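Local coordinates for protein imine reductase (PDB 4D3F) that probably catalyses the NADPH-dependent reduction of imines to amines, and is seen here with bound NADP, at residues K105-L110 and R128-I133. Residues are numbered along the deposited sequence; the frame is centred on the assembly and turned at random.
Sequences KVLVNL and RGARHI
The imidazole of His132 meets segment 105-110 obliquely, with Leu107 O and Asn109 CB next to it. Its CE1 lies 3.8 Å from Asn109 CB. CG of His132 stands anti to the backbone N (chi1 169°), which swings the ring toward Asn109. NE2 is hydrogen-bonded to Thr134 OG1. ND1 is buried and has no partner in the model. Tyr88 of helix 88-95 and Ala122 and Leu125 of helix 115-126 also touch the His132 side chain.

Leu107 is on the same side of the sheet as His132. Its CD1 comes within 4.4 Å of Ala130 CB. Val106, Val108, Arg131 and Ile133 point to the other side, where helix 157-170 covers Val106, Val108 and Arg131. There Val108 CG2 sits 4.2 Å from Ile133 CB.

The two strands are parallel neighbours in the Rossmann-type dinucleotide-binding sheet. Helix 115-126 joins them as a beta-alpha-beta crossover and ends in a Schellman motif, with Gly129 as the C' residue at positive phi.

Four backbone hydrogen bonds connect the strands. Arg131 N donates to Lys105 O (2.9 Å) and Ile133 N to Leu107 O (3.0 Å). In return, Leu107 N donates almost straight to Arg131 O (177° at the hydrogen), and Asn109 N bonds Ile133 O. Leu107 O also receives a CA-H...O contact from His132 CA at 3.3 Å. Beyond Asn109, Leu110 touches the bound NADP.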
loop_
_atom_site.group_PDB
_atom_site.type_symbol
_atom_site.label_atom_id
_atom_site.label_comp_id
_atom_site.label_asym_id
_atom_site.label_seq_id
_atom_site.Cartn_x
_atom_site.Cartn_y
_atom_site.Cartn_z
ATOM N N LYS B 105 32.884 2.305 25.788
ATOM C CA LYS B 105 31.569 2.901 25.777
ATOM C C LYS B 105 30.608 2.003 25.010
ATOM O O LYS B 105 31.054 1.197 24.169
ATOM C CB LYS B 105 31.634 4.261 25.062
ATOM C CG LYS B 105 32.546 5.306 25.680
ATOM C CD LYS B 105 32.172 5.600 27.111
ATOM C CE LYS B 105 33.282 6.417 27.831
ATOM N NZ LYS B 105 32.752 6.780 29.147
ATOM N N VAL B 106 29.324 2.102 25.341
ATOM C CA VAL B 106 28.271 1.385 24.610
ATOM C C VAL B 106 27.450 2.448 23.898
ATOM O O VAL B 106 26.846 3.293 24.566
ATOM C CB VAL B 106 27.387 0.552 25.524
ATOM C CG1 VAL B 106 26.295 -0.114 24.699
ATOM C CG2 VAL B 106 28.276 -0.475 26.257
ATOM N N LEU B 107 27.490 2.461 22.548
ATOM C CA LEU B 107 26.777 3.481 21.775
ATOM C C LEU B 107 25.515 2.825 21.160
ATOM O O LEU B 107 25.618 1.816 20.469
ATOM C CB LEU B 107 27.636 4.049 20.678
ATOM C CG LEU B 107 28.573 5.215 21.074
ATOM C CD1 LEU B 107 29.566 4.727 22.082
ATOM C CD2 LEU B 107 29.195 5.862 19.852
ATOM N N VAL B 108 24.365 3.373 21.490
ATOM C CA VAL B 108 23.090 2.883 20.972
ATOM C C VAL B 108 22.647 3.937 19.930
ATOM O O VAL B 108 22.326 5.093 20.261
ATOM C CB VAL B 108 22.058 2.790 22.022
ATOM C CG1 VAL B 108 20.746 2.291 21.440
ATOM C CG2 VAL B 108 22.506 1.864 23.143
ATOM N N ASN B 109 22.725 3.546 18.666
ATOM C CA ASN B 109 22.480 4.477 17.599
ATOM C C ASN B 109 21.089 4.340 17.066
ATOM O O ASN B 109 20.765 3.320 16.490
ATOM C CB ASN B 109 23.514 4.278 16.518
ATOM C CG ASN B 109 23.617 5.492 15.605
ATOM O OD1 ASN B 109 24.722 5.914 15.243
ATOM N ND2 ASN B 109 22.520 6.157 15.391
ATOM N N LEU B 110 20.286 5.350 17.328
ATOM C CA LEU B 110 18.860 5.385 16.970
ATOM C C LEU B 110 18.565 6.240 15.702
ATOM O O LEU B 110 17.420 6.552 15.440
ATOM C CB LEU B 110 18.046 5.872 18.100
ATOM C CG LEU B 110 18.247 5.057 19.412
ATOM C CD1 LEU B 110 17.451 5.663 20.542
ATOM C CD2 LEU B 110 17.905 3.582 19.241
ATOM N N ARG B 128 37.610 0.814 17.765
ATOM C CA ARG B 128 37.994 1.891 18.676
ATOM C C ARG B 128 37.682 1.498 20.097
ATOM O O ARG B 128 37.761 2.310 21.016
ATOM C CB ARG B 128 37.373 3.214 18.271
ATOM C CG ARG B 128 38.025 3.772 17.024
ATOM C CD ARG B 128 37.167 4.680 16.201
ATOM N NE ARG B 128 37.941 5.119 15.059
ATOM C CZ ARG B 128 38.224 4.383 13.978
ATOM N NH1 ARG B 128 37.820 3.110 13.836
ATOM N NH2 ARG B 128 38.949 4.939 13.003
ATOM N N GLY B 129 37.286 0.255 20.263
ATOM C CA GLY B 129 37.016 -0.337 21.549
ATOM C C GLY B 129 35.670 -0.047 22.137
ATOM O O GLY B 129 35.445 -0.197 23.359
ATOM N N ALA B 130 34.727 0.368 21.299
ATOM C CA ALA B 130 33.366 0.605 21.779
ATOM C C ALA B 130 32.489 -0.535 21.362
ATOM O O ALA B 130 32.879 -1.337 20.515
ATOM C CB ALA B 130 32.855 1.895 21.181
ATOM N N ARG B 131 31.280 -0.591 21.899
ATOM C CA ARG B 131 30.291 -1.596 21.490
ATOM C C ARG B 131 29.111 -0.802 20.874
ATOM O O ARG B 131 28.961 0.357 21.186
ATOM C CB ARG B 131 29.829 -2.434 22.658
ATOM C CG ARG B 131 30.905 -3.220 23.409
ATOM C CD ARG B 131 31.820 -3.999 22.482
ATOM N NE ARG B 131 31.113 -5.032 21.708
ATOM C CZ ARG B 131 30.904 -6.303 22.078
ATOM N NH1 ARG B 131 31.333 -6.777 23.254
ATOM N NH2 ARG B 131 30.233 -7.112 21.263
ATOM N N HIS B 132 28.317 -1.419 19.976
ATOM C CA HIS B 132 27.314 -0.723 19.129
ATOM C C HIS B 132 26.040 -1.505 19.123
ATOM O O HIS B 132 26.073 -2.728 18.967
ATOM C CB HIS B 132 27.791 -0.612 17.672
ATOM C CG HIS B 132 26.727 -0.149 16.689
ATOM N ND1 HIS B 132 26.543 1.181 16.341
ATOM C CD2 HIS B 132 25.769 -0.842 16.008
ATOM C CE1 HIS B 132 25.562 1.285 15.448
ATOM N NE2 HIS B 132 25.054 0.074 15.248
ATOM N N ILE B 133 24.918 -0.829 19.365
ATOM C CA ILE B 133 23.594 -1.413 19.243
ATOM C C ILE B 133 22.899 -0.526 18.237
ATOM O O ILE B 133 22.918 0.676 18.368
ATOM C CB ILE B 133 22.833 -1.475 20.558
ATOM C CG1 ILE B 133 23.543 -2.434 21.494
ATOM C CG2 ILE B 133 21.377 -1.946 20.374
ATOM C CD1 ILE B 133 23.642 -3.892 20.946
#